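Pectate lyase (PDB 3VMV) probably cleaves polygalacturonate by beta-elimination, as a secreted pectate lyase of polysaccharide lyase family 1 built on a parallel beta-helix. Local coordinates at residues A[220-225]-A[314-319]; A[281-286]-A[307-312]; A[229-232]-A[238-241]; A[86-91]-A[320-325]. All blocks are in the same frame, centred on the assembly; numbering follows the deposited sequence.

Interaction 1: A[220-225]-A[314-319]; sequences NNYFKD and SSVEQH
Tyr222, at the start of strand 222-226, meets Val316 and Glu317 on neighbouring positions of helix 309-319. The van der Waals contacts come first. Val316 CG1 sits 4.0 Å from Tyr222 CB, near the plane of the ring and at its edge, while the other methyl, Val316 CG2, packs against the backbone carbonyl oxygen Asn220 O at 3.6 Å. Tyr200, on the adjacent strand 200-202, touches both Val316 and the Tyr222 ring. Glu317 adds its aliphatic part, with CG 3.7 Å from Tyr222 CE2. Its carboxylate is turned 64° from the ring plane, and Glu317 OE2 approaches Tyr222 CE2 obliquely at 3.5 Å. The polar contact is indirect: a water in the plane of the ring lies 2.6 Å from Tyr222 OH and donates to Glu317 OE2, also at 2.6 Å. The ring of Tyr222 swings out opposite its backbone N (chi1 -180°), which sets its CE2 edge and OH alongside Glu317 and within reach of this water. The charge of Glu317 is met within the helix by Lys313, through a salt bridge to the same OE2. Replacing Tyr222 by an alanine would probably leave the water without one of its partners and open a gap beside Val316 and Glu317 CG. The chemistry is therefore graded, with methyl packing seating the helix against the beta-helix wall and a water and an ion pair gathered at exposed Glu317.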
loop_
_atom_site.group_PDB
_atom_site.type_symbol
_atom_site.label_atom_id
_atom_site.label_comp_id
_atom_site.label_asym_id
_atom_site.label_seq_id
_atom_site.Cartn_x
_atom_site.Cartn_y
_atom_site.Cartn_z
ATOM N N ASN A 220 4.736 -13.484 3.719
ATOM C CA ASN A 220 3.540 -14.233 3.336
ATOM C C ASN A 220 2.764 -13.564 2.219
ATOM O O ASN A 220 1.556 -13.760 2.146
ATOM C CB ASN A 220 2.606 -14.489 4.540
ATOM C CG ASN A 220 3.159 -15.547 5.512
ATOM O OD1 ASN A 220 4.165 -16.292 5.234
ATOM N ND2 ASN A 220 2.534 -15.622 6.646
ATOM N N ASN A 221 3.466 -12.832 1.355
ATOM C CA ASN A 221 2.823 -12.343 0.113
ATOM C C ASN A 221 3.036 -13.322 -1.041
ATOM O O ASN A 221 3.954 -14.173 -0.982
ATOM C CB ASN A 221 3.383 -10.978 -0.294
ATOM C CG ASN A 221 3.302 -9.960 0.816
ATOM O OD1 ASN A 221 2.236 -9.386 1.101
ATOM N ND2 ASN A 221 4.436 -9.729 1.475
ATOM N N TYR A 222 2.184 -13.202 -2.068
ATOM C CA TYR A 222 2.230 -14.018 -3.274
ATOM C C TYR A 222 2.476 -13.078 -4.428
ATOM O O TYR A 222 1.606 -12.278 -4.744
ATOM C CB TYR A 222 0.890 -14.754 -3.413
ATOM C CG TYR A 222 0.689 -15.680 -4.593
ATOM C CD1 TYR A 222 1.732 -16.009 -5.439
ATOM C CD2 TYR A 222 -0.536 -16.284 -4.780
ATOM C CE1 TYR A 222 1.482 -16.887 -6.523
ATOM C CE2 TYR A 222 -0.775 -17.145 -5.848
ATOM C CZ TYR A 222 0.248 -17.452 -6.683
ATOM O OH TYR A 222 -0.025 -18.323 -7.702
ATOM N N PHE A 223 3.693 -13.142 -4.967
ATOM C CA PHE A 223 4.126 -12.326 -6.118
ATOM C C PHE A 223 4.029 -13.205 -7.354
ATOM O O PHE A 223 4.552 -14.340 -7.350
ATOM C CB PHE A 223 5.584 -11.946 -5.955
ATOM C CG PHE A 223 5.924 -11.031 -4.776
ATOM C CD1 PHE A 223 6.239 -9.697 -5.007
ATOM C CD2 PHE A 223 6.002 -11.522 -3.471
ATOM C CE1 PHE A 223 6.686 -8.860 -3.991
ATOM C CE2 PHE A 223 6.431 -10.704 -2.427
ATOM C CZ PHE A 223 6.756 -9.344 -2.676
ATOM N N LYS A 224 3.403 -12.715 -8.435
ATOM C CA LYS A 224 3.180 -13.547 -9.617
ATOM C C LYS A 224 3.231 -12.687 -10.856
ATOM O O LYS A 224 2.591 -11.625 -10.913
ATOM C CB LYS A 224 1.797 -14.201 -9.531
ATOM C CG LYS A 224 1.499 -15.164 -10.661
ATOM C CD LYS A 224 0.174 -15.894 -10.369
ATOM C CE LYS A 224 -0.039 -17.033 -11.350
ATOM N NZ LYS A 224 -0.095 -16.553 -12.745
ATOM N N ASP A 225 3.970 -13.160 -11.857
ATOM C CA ASP A 225 3.922 -12.530 -13.187
ATOM C C ASP A 225 4.271 -11.057 -13.092
ATOM O O ASP A 225 3.520 -10.169 -13.491
ATOM C CB ASP A 225 2.567 -12.770 -13.847
ATOM C CG ASP A 225 2.348 -14.241 -14.230
ATOM O OD1 ASP A 225 3.318 -15.033 -14.279
ATOM O OD2 ASP A 225 1.198 -14.585 -14.546
ATOM N N SER A 314 -1.627 -20.307 -0.555
ATOM C CA SER A 314 -3.024 -20.745 -0.552
ATOM C C SER A 314 -3.954 -19.803 0.227
ATOM O O SER A 314 -5.083 -19.540 -0.209
ATOM C CB SER A 314 -3.117 -22.168 -0.028
ATOM O OG SER A 314 -2.578 -22.261 1.266
ATOM N N SER A 315 -3.484 -19.249 1.341
ATOM C CA SER A 315 -4.318 -18.307 2.106
ATOM C C SER A 315 -4.613 -17.049 1.305
ATOM O O SER A 315 -5.744 -16.553 1.342
ATOM C CB SER A 315 -3.665 -17.942 3.437
ATOM O OG SER A 315 -3.679 -19.085 4.301
ATOM N N VAL A 316 -3.610 -16.536 0.610
ATOM C CA VAL A 316 -3.777 -15.326 -0.202
ATOM C C VAL A 316 -4.738 -15.616 -1.346
ATOM O O VAL A 316 -5.638 -14.806 -1.619
ATOM C CB VAL A 316 -2.418 -14.862 -0.719
ATOM C CG1 VAL A 316 -2.598 -13.722 -1.771
ATOM C CG2 VAL A 316 -1.583 -14.326 0.467
ATOM N N GLU A 317 -4.581 -16.773 -1.997
ATOM C CA GLU A 317 -5.494 -17.115 -3.073
ATOM C C GLU A 317 -6.954 -17.081 -2.594
ATOM O O GLU A 317 -7.873 -16.643 -3.317
ATOM C CB GLU A 317 -5.158 -18.509 -3.636
ATOM C CG GLU A 317 -3.877 -18.529 -4.442
ATOM C CD GLU A 317 -3.381 -19.950 -4.752
ATOM O OE1 GLU A 317 -3.742 -20.915 -4.039
ATOM O OE2 GLU A 317 -2.613 -20.101 -5.711
ATOM N N GLN A 318 -7.173 -17.570 -1.381
ATOM C CA GLN A 318 -8.531 -17.760 -0.885
ATOM C C GLN A 318 -9.104 -16.566 -0.202
ATOM O O GLN A 318 -10.355 -16.363 -0.265
ATOM C CB GLN A 318 -8.576 -18.958 0.055
ATOM C CG GLN A 318 -8.156 -20.232 -0.674
ATOM C CD GLN A 318 -8.005 -21.402 0.258
ATOM O OE1 GLN A 318 -7.040 -22.162 0.162
ATOM N NE2 GLN A 318 -8.972 -21.569 1.161
ATOM N N HIS A 319 -8.272 -15.767 0.453
ATOM C CA HIS A 319 -8.828 -14.803 1.391
ATOM C C HIS A 319 -8.405 -13.361 1.181
ATOM O O HIS A 319 -8.872 -12.463 1.920
ATOM C CB HIS A 319 -8.523 -15.203 2.830
ATOM C CG HIS A 319 -9.005 -16.566 3.186
ATOM N ND1 HIS A 319 -10.343 -16.892 3.263
ATOM C CD2 HIS A 319 -8.318 -17.701 3.464
ATOM C CE1 HIS A 319 -10.458 -18.167 3.596
ATOM N NE2 HIS A 319 -9.245 -18.678 3.724
HETATM O O HOH W 1 -2.454 -19.229 -8.179
#

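Interaction 2: A[281-286]-A[307-312]; sequences GNVFVN and QSATQA
Val283 CG2 and the methyl of Ala309 meet at 3.7 Å, the apolar touch between strand 283-285 and the first turn of helix 309-319. Val283 CG2 stands beside the backbone N and opposite the carbonyl carbon, the position from which it meets Ala309 CB. The same methyl, Ala309 CB, lies 3.8 Å from Gly281 O. That carbonyl reaches the helix through a water, which donates to Gly281 O at 2.8 Å and accepts from Ala309 N at 2.9 Å, so one N-H at the helix start is satisfied by solvent. Behind this first shell stands a capping box. Gln311 N donates to the N-cap oxygen Ser308 OG at 3.0 Å, and Ser308 N donates in return to Gln311 OE1 at 2.9 Å, the bond nearly straight (165°) but entering 43° out of the carbonyl plane. On the strand side, Asn282 takes the backbone N of Asn244 on OD1 and gives ND2 to the carbonyl of Val241, a rung of the asparagine ladder known from pectate lyases. Tyr245 touches Val283 and, on the helix side, Thr310. One methyl pair and one water thus join a ladder turn to a capped helix end, a light contact between parts each fixed by its own bonds.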
loop_
_atom_site.group_PDB
_atom_site.type_symbol
_atom_site.label_atom_id
_atom_site.label_comp_id
_atom_site.label_asym_id
_atom_site.label_seq_id
_atom_site.Cartn_x
_atom_site.Cartn_y
_atom_site.Cartn_z
ATOM N N GLY A 281 13.313 -18.028 3.972
ATOM C CA GLY A 281 12.095 -18.814 3.790
ATOM C C GLY A 281 11.271 -18.564 2.555
ATOM O O GLY A 281 10.176 -19.113 2.442
ATOM N N ASN A 282 11.813 -17.795 1.606
ATOM C CA ASN A 282 11.058 -17.543 0.383
ATOM C C ASN A 282 11.088 -18.734 -0.582
ATOM O O ASN A 282 12.015 -19.537 -0.556
ATOM C CB ASN A 282 11.597 -16.297 -0.302
ATOM C CG ASN A 282 11.479 -15.063 0.586
ATOM O OD1 ASN A 282 10.381 -14.587 0.832
ATOM N ND2 ASN A 282 12.615 -14.555 1.082
ATOM N N VAL A 283 10.033 -18.858 -1.382
ATOM C CA VAL A 283 9.967 -19.862 -2.431
ATOM C C VAL A 283 9.985 -19.122 -3.757
ATOM O O VAL A 283 9.164 -18.231 -3.978
ATOM C CB VAL A 283 8.730 -20.744 -2.275
ATOM C CG1 VAL A 283 8.520 -21.606 -3.535
ATOM C CG2 VAL A 283 8.881 -21.642 -1.017
ATOM N N PHE A 284 10.941 -19.486 -4.611
ATOM C CA PHE A 284 11.109 -18.833 -5.906
ATOM C C PHE A 284 10.869 -19.857 -7.014
ATOM O O PHE A 284 11.645 -20.815 -7.153
ATOM C CB PHE A 284 12.560 -18.314 -6.022
ATOM C CG PHE A 284 12.947 -17.319 -4.955
ATOM C CD1 PHE A 284 12.510 -15.991 -5.019
ATOM C CD2 PHE A 284 13.829 -17.687 -3.942
ATOM C CE1 PHE A 284 12.889 -15.051 -4.055
ATOM C CE2 PHE A 284 14.218 -16.755 -2.971
ATOM C CZ PHE A 284 13.743 -15.449 -3.036
ATOM N N VAL A 285 9.793 -19.665 -7.790
ATOM C CA VAL A 285 9.548 -20.554 -8.907
ATOM C C VAL A 285 9.692 -19.741 -10.192
ATOM O O VAL A 285 9.034 -18.709 -10.357
ATOM C CB VAL A 285 8.118 -21.111 -8.826
ATOM C CG1 VAL A 285 7.815 -22.049 -9.971
ATOM C CG2 VAL A 285 7.909 -21.816 -7.474
ATOM N N ASN A 286 10.554 -20.215 -11.075
ATOM C CA ASN A 286 10.835 -19.524 -12.358
ATOM C C ASN A 286 11.127 -18.051 -12.077
ATOM O O ASN A 286 10.624 -17.141 -12.758
ATOM C CB ASN A 286 9.689 -19.716 -13.394
ATOM C CG ASN A 286 9.640 -21.135 -13.919
ATOM O OD1 ASN A 286 10.485 -21.967 -13.564
ATOM N ND2 ASN A 286 8.666 -21.427 -14.778
ATOM N N GLN A 307 3.123 -17.796 8.398
ATOM C CA GLN A 307 2.936 -19.117 7.768
ATOM C C GLN A 307 4.134 -19.495 6.910
ATOM O O GLN A 307 4.989 -18.673 6.625
ATOM C CB GLN A 307 1.715 -19.063 6.855
ATOM C CG GLN A 307 0.412 -18.701 7.546
ATOM C CD GLN A 307 -0.710 -18.679 6.513
ATOM O OE1 GLN A 307 -0.769 -17.788 5.680
ATOM N NE2 GLN A 307 -1.480 -19.737 6.468
ATOM N N SER A 308 4.200 -20.752 6.468
ATOM C CA SER A 308 5.181 -21.061 5.439
ATOM C C SER A 308 4.784 -20.337 4.143
ATOM O O SER A 308 3.639 -19.887 3.990
ATOM C CB SER A 308 5.213 -22.565 5.186
ATOM O OG SER A 308 4.020 -22.993 4.527
ATOM N N ALA A 309 5.730 -20.229 3.222
ATOM C CA ALA A 309 5.438 -19.580 1.939
ATOM C C ALA A 309 4.313 -20.288 1.211
ATOM O O ALA A 309 3.479 -19.623 0.583
ATOM C CB ALA A 309 6.705 -19.547 1.068
ATOM N N THR A 310 4.279 -21.610 1.243
ATOM C CA THR A 310 3.242 -22.310 0.486
ATOM C C THR A 310 1.899 -22.237 1.172
ATOM O O THR A 310 0.868 -22.170 0.506
ATOM C CB THR A 310 3.632 -23.762 0.201
ATOM O OG1 THR A 310 3.924 -24.434 1.444
ATOM C CG2 THR A 310 4.865 -23.817 -0.728
ATOM N N GLN A 311 1.883 -22.207 2.507
ATOM C CA GLN A 311 0.617 -21.999 3.194
ATOM C C GLN A 311 0.120 -20.604 2.900
ATOM O O GLN A 311 -1.087 -20.396 2.693
ATOM C CB GLN A 311 0.836 -22.133 4.696
ATOM C CG GLN A 311 1.047 -23.577 5.149
ATOM C CD GLN A 311 1.709 -23.683 6.536
ATOM O OE1 GLN A 311 2.114 -22.683 7.154
ATOM N NE2 GLN A 311 1.836 -24.918 7.018
ATOM N N ALA A 312 1.028 -19.639 2.889
ATOM C CA ALA A 312 0.612 -18.287 2.567
ATOM C C ALA A 312 0.049 -18.164 1.163
ATOM O O ALA A 312 -0.945 -17.458 0.950
ATOM C CB ALA A 312 1.764 -17.328 2.770
HETATM O O HOH W 2 8.531 -20.838 3.815
#

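Interaction 3: A[229-232]-A[238-241]; sequences TAIN and RVFV
Ile231 reaches from strand 231-234 toward Val239 and Val241 on the next strand, 238-242. Its CB already points at that strand, and the two branches beyond it divide the work. CG2, anti to the backbone N, passes obliquely by Val239 and comes within 4.0 Å of Val239 CG1. The longer branch starts at CG1, beside the backbone N (chi1 -56°), and runs on extended, chi2 167°, toward Val241. All three residues are buried, and the two strands are successive walls of the right-handed parallel beta-helix of pectate lyases: their hydrogen-bonded neighbours are strands of the turns before and after, and they face each other only through side chains, with the CA atoms of Ile231 and Val239 8.7 Å apart. At the tip, Ile231 CD1 meets Val241 end on, 3.9 Å from Val241 CG2 and equally far from Val241 CG1, so that it rests against both methyls. The preceding and following turns pack on the same residues. Met218 of strand 215-219 touches Ile231 and Val239, while from strand 276-280 Trp277 lies against Val239 and Leu279 against Val241.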
loop_
_atom_site.group_PDB
_atom_site.type_symbol
_atom_site.label_atom_id
_atom_site.label_comp_id
_atom_site.label_asym_id
_atom_site.label_seq_id
_atom_site.Cartn_x
_atom_site.Cartn_y
_atom_site.Cartn_z
ATOM N N THR A 229 10.762 -5.865 -12.373
ATOM C CA THR A 229 11.344 -6.166 -11.056
ATOM C C THR A 229 10.270 -6.058 -9.975
ATOM O O THR A 229 9.237 -5.399 -10.148
ATOM C CB THR A 229 12.457 -5.178 -10.675
ATOM O OG1 THR A 229 11.944 -3.857 -10.667
ATOM C CG2 THR A 229 13.628 -5.233 -11.714
ATOM N N ALA A 230 10.546 -6.659 -8.813
ATOM C CA ALA A 230 9.611 -6.534 -7.703
ATOM C C ALA A 230 10.129 -5.633 -6.603
ATOM O O ALA A 230 10.004 -4.409 -6.695
ATOM C CB ALA A 230 9.256 -7.949 -7.142
ATOM N N ILE A 231 10.749 -6.189 -5.580
ATOM C CA ILE A 231 11.222 -5.349 -4.442
ATOM C C ILE A 231 12.513 -4.603 -4.790
ATOM O O ILE A 231 13.517 -5.229 -5.146
ATOM C CB ILE A 231 11.492 -6.251 -3.242
ATOM C CG1 ILE A 231 10.252 -7.062 -2.875
ATOM C CG2 ILE A 231 11.959 -5.401 -2.027
ATOM C CD1 ILE A 231 10.554 -8.202 -1.910
ATOM N N ASN A 232 12.471 -3.260 -4.729
ATOM C CA ASN A 232 13.608 -2.456 -5.105
ATOM C C ASN A 232 14.021 -1.683 -3.874
ATOM O O ASN A 232 13.340 -0.758 -3.490
ATOM C CB ASN A 232 13.208 -1.507 -6.230
ATOM C CG ASN A 232 14.394 -0.696 -6.761
ATOM O OD1 ASN A 232 15.535 -0.869 -6.326
ATOM N ND2 ASN A 232 14.127 0.178 -7.758
ATOM N N ARG A 238 15.960 -1.049 4.541
ATOM C CA ARG A 238 16.189 -2.428 5.010
ATOM C C ARG A 238 14.892 -3.181 4.902
ATOM O O ARG A 238 13.896 -2.767 5.536
ATOM C CB ARG A 238 16.630 -2.434 6.474
ATOM C CG ARG A 238 17.988 -1.738 6.632
ATOM C CD ARG A 238 18.529 -1.866 8.045
ATOM N NE ARG A 238 17.591 -1.314 9.019
ATOM C CZ ARG A 238 17.871 -1.283 10.318
ATOM N NH1 ARG A 238 17.017 -0.802 11.180
ATOM N NH2 ARG A 238 19.017 -1.802 10.749
ATOM N N VAL A 239 14.870 -4.242 4.087
ATOM C CA VAL A 239 13.616 -4.989 3.917
ATOM C C VAL A 239 13.797 -6.444 4.317
ATOM O O VAL A 239 14.705 -7.118 3.798
ATOM C CB VAL A 239 13.024 -4.843 2.476
ATOM C CG1 VAL A 239 13.949 -5.324 1.431
ATOM C CG2 VAL A 239 11.688 -5.592 2.366
ATOM N N PHE A 240 13.021 -6.890 5.310
ATOM C CA PHE A 240 13.015 -8.310 5.686
ATOM C C PHE A 240 11.992 -9.024 4.815
ATOM O O PHE A 240 10.785 -8.735 4.928
ATOM C CB PHE A 240 12.725 -8.445 7.194
ATOM C CG PHE A 240 12.707 -9.886 7.701
ATOM C CD1 PHE A 240 13.574 -10.824 7.165
ATOM C CD2 PHE A 240 11.887 -10.245 8.767
ATOM C CE1 PHE A 240 13.601 -12.124 7.662
ATOM C CE2 PHE A 240 11.894 -11.551 9.252
ATOM C CZ PHE A 240 12.747 -12.486 8.709
ATOM N N VAL A 241 12.468 -9.893 3.925
ATOM C CA VAL A 241 11.632 -10.599 2.931
ATOM C C VAL A 241 11.521 -12.013 3.419
ATOM O O VAL A 241 12.457 -12.782 3.294
ATOM C CB VAL A 241 12.275 -10.525 1.572
ATOM C CG1 VAL A 241 11.397 -11.155 0.484
ATOM C CG2 VAL A 241 12.629 -9.053 1.250
#

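Interaction 4: A[86-91]-A[320-325]; sequences VGTNGE and SGVGVI
Gly87 and Gly323 meet through their peptide groups, Gly87 O lying 3.7 Å from Gly323 N. The side-chain amide of Asn109 serves both atoms, ND2 donating to Gly87 O and OD1 accepting from Gly323 N, so it bridges the two loops. Beside the peptides, the methyl of Thr88 does the touching, CG2 standing 3.9 Å from Gly323 CA and a looser 4.4 Å from Val322 CG2. Thr88 OG1 sits between the backbone N and the carbonyl carbon (chi1 54°), and this leaves CG2 turned to Gly323. A CB on Gly323 would probably come too close to that methyl, and its positive phi of 75° also suits glycine. Thr88 is placed by a type II' turn from Val86 to Asn89, closed by Asn89 N to Val86 O at 2.8 Å, with Gly87 at the turn position that needs positive phi. On the other loop, Val322 N donates to Glu138 OE2. The contact lies at the surface, where the bend between strands 78-85 and 91-93 meets the C-terminal tail. That tail leaves helix 309-319, bonds through Gly321 to Trp169 of strand 165-175, and returns through Asn326 to Gly87.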
loop_
_atom_site.group_PDB
_atom_site.type_symbol
_atom_site.label_atom_id
_atom_site.label_comp_id
_atom_site.label_asym_id
_atom_site.label_seq_id
_atom_site.Cartn_x
_atom_site.Cartn_y
_atom_site.Cartn_z
ATOM N N VAL A 86 -18.992 -2.098 1.723
ATOM C CA VAL A 86 -20.064 -3.041 2.016
ATOM C C VAL A 86 -20.086 -4.153 0.959
ATOM O O VAL A 86 -20.309 -3.884 -0.217
ATOM C CB VAL A 86 -21.418 -2.292 2.047
ATOM C CG1 VAL A 86 -22.591 -3.266 2.338
ATOM C CG2 VAL A 86 -21.356 -1.231 3.108
ATOM N N GLY A 87 -19.833 -5.404 1.364
ATOM C CA GLY A 87 -19.850 -6.504 0.406
ATOM C C GLY A 87 -18.842 -6.274 -0.698
ATOM O O GLY A 87 -17.684 -5.998 -0.435
ATOM N N THR A 88 -19.306 -6.337 -1.939
ATOM C CA THR A 88 -18.438 -6.086 -3.081
ATOM C C THR A 88 -18.867 -4.758 -3.710
ATOM O O THR A 88 -18.532 -4.469 -4.864
ATOM C CB THR A 88 -18.511 -7.226 -4.112
ATOM O OG1 THR A 88 -19.875 -7.443 -4.479
ATOM C CG2 THR A 88 -17.933 -8.518 -3.510
ATOM N N ASN A 89 -19.565 -3.941 -2.931
ATOM C CA ASN A 89 -20.140 -2.695 -3.451
ATOM C C ASN A 89 -19.366 -1.428 -3.141
ATOM O O ASN A 89 -19.780 -0.335 -3.577
ATOM C CB ASN A 89 -21.606 -2.522 -2.991
ATOM C CG ASN A 89 -22.457 -3.668 -3.421
ATOM O OD1 ASN A 89 -22.400 -4.083 -4.580
ATOM N ND2 ASN A 89 -23.211 -4.233 -2.488
ATOM N N GLY A 90 -18.231 -1.547 -2.447
ATOM C CA GLY A 90 -17.410 -0.385 -2.088
ATOM C C GLY A 90 -16.389 -0.133 -3.157
ATOM O O GLY A 90 -15.266 -0.569 -3.032
ATOM N N GLU A 91 -16.767 0.589 -4.198
ATOM C CA GLU A 91 -15.932 0.701 -5.379
ATOM C C GLU A 91 -15.595 2.166 -5.641
ATOM O O GLU A 91 -16.502 3.003 -5.571
ATOM C CB GLU A 91 -16.654 0.124 -6.593
ATOM C CG GLU A 91 -15.823 0.215 -7.858
ATOM C CD GLU A 91 -16.545 -0.248 -9.103
ATOM O OE1 GLU A 91 -17.687 -0.751 -8.975
ATOM O OE2 GLU A 91 -15.978 -0.105 -10.224
ATOM N N SER A 320 -7.547 -13.117 0.188
ATOM C CA SER A 320 -7.230 -11.721 -0.133
ATOM C C SER A 320 -8.371 -11.035 -0.894
ATOM O O SER A 320 -9.209 -11.673 -1.505
ATOM C CB SER A 320 -5.887 -11.616 -0.876
ATOM O OG SER A 320 -5.961 -12.221 -2.156
ATOM N N GLY A 321 -8.351 -9.708 -0.861
ATOM C CA GLY A 321 -9.290 -8.912 -1.635
ATOM C C GLY A 321 -10.639 -8.674 -0.976
ATOM O O GLY A 321 -10.817 -8.870 0.246
ATOM N N VAL A 322 -11.581 -8.193 -1.793
ATOM C CA VAL A 322 -12.880 -7.736 -1.295
ATOM C C VAL A 322 -13.888 -8.863 -1.175
ATOM O O VAL A 322 -13.718 -9.936 -1.783
ATOM C CB VAL A 322 -13.454 -6.600 -2.183
ATOM C CG1 VAL A 322 -12.510 -5.405 -2.168
ATOM C CG2 VAL A 322 -13.723 -7.093 -3.629
ATOM N N GLY A 323 -14.968 -8.582 -0.443
ATOM C CA GLY A 323 -16.042 -9.543 -0.246
ATOM C C GLY A 323 -15.703 -10.666 0.719
ATOM O O GLY A 323 -16.420 -11.678 0.742
ATOM N N VAL A 324 -14.622 -10.527 1.485
ATOM C CA VAL A 324 -14.179 -11.574 2.419
ATOM C C VAL A 324 -14.527 -11.202 3.863
ATOM O O VAL A 324 -15.110 -12.018 4.594
ATOM C CB VAL A 324 -12.660 -11.821 2.285
ATOM C CG1 VAL A 324 -12.238 -12.948 3.223
ATOM C CG2 VAL A 324 -12.333 -12.198 0.833
ATOM N N ILE A 325 -14.179 -9.980 4.263
ATOM C CA ILE A 325 -14.303 -9.542 5.660
ATOM C C ILE A 325 -15.613 -8.835 5.999
ATOM O O ILE A 325 -15.939 -8.693 7.178
ATOM C CB ILE A 325 -13.129 -8.614 6.097
ATOM C CG1 ILE A 325 -13.087 -7.325 5.274
ATOM C CG2 ILE A 325 -11.813 -9.331 6.001
ATOM C CD1 ILE A 325 -13.899 -6.202 5.876
#

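From the N terminus, interaction 4 opens first, at 86-91, and its loop encloses all the others. Residues 220-225 then open interaction 1. Within it, interaction 3 opens and closes between 229 and 241, and interaction 2 follows in series, from 281-286 to 307-312. Helix 309-319 next closes interaction 1 with 314-319, and 320-325 closes interaction 4; no loops cross. Interactions 1 and 2 share the helix, tied further by a probable hydrogen bond between Gln307 NE2 and Ser315 OG. Interaction 3 fills the interior behind interaction 1, where Phe223 touches Ile231 and Ala230. The C-terminal segment thus runs along the outside from late turns of the beta-helix back to an early one.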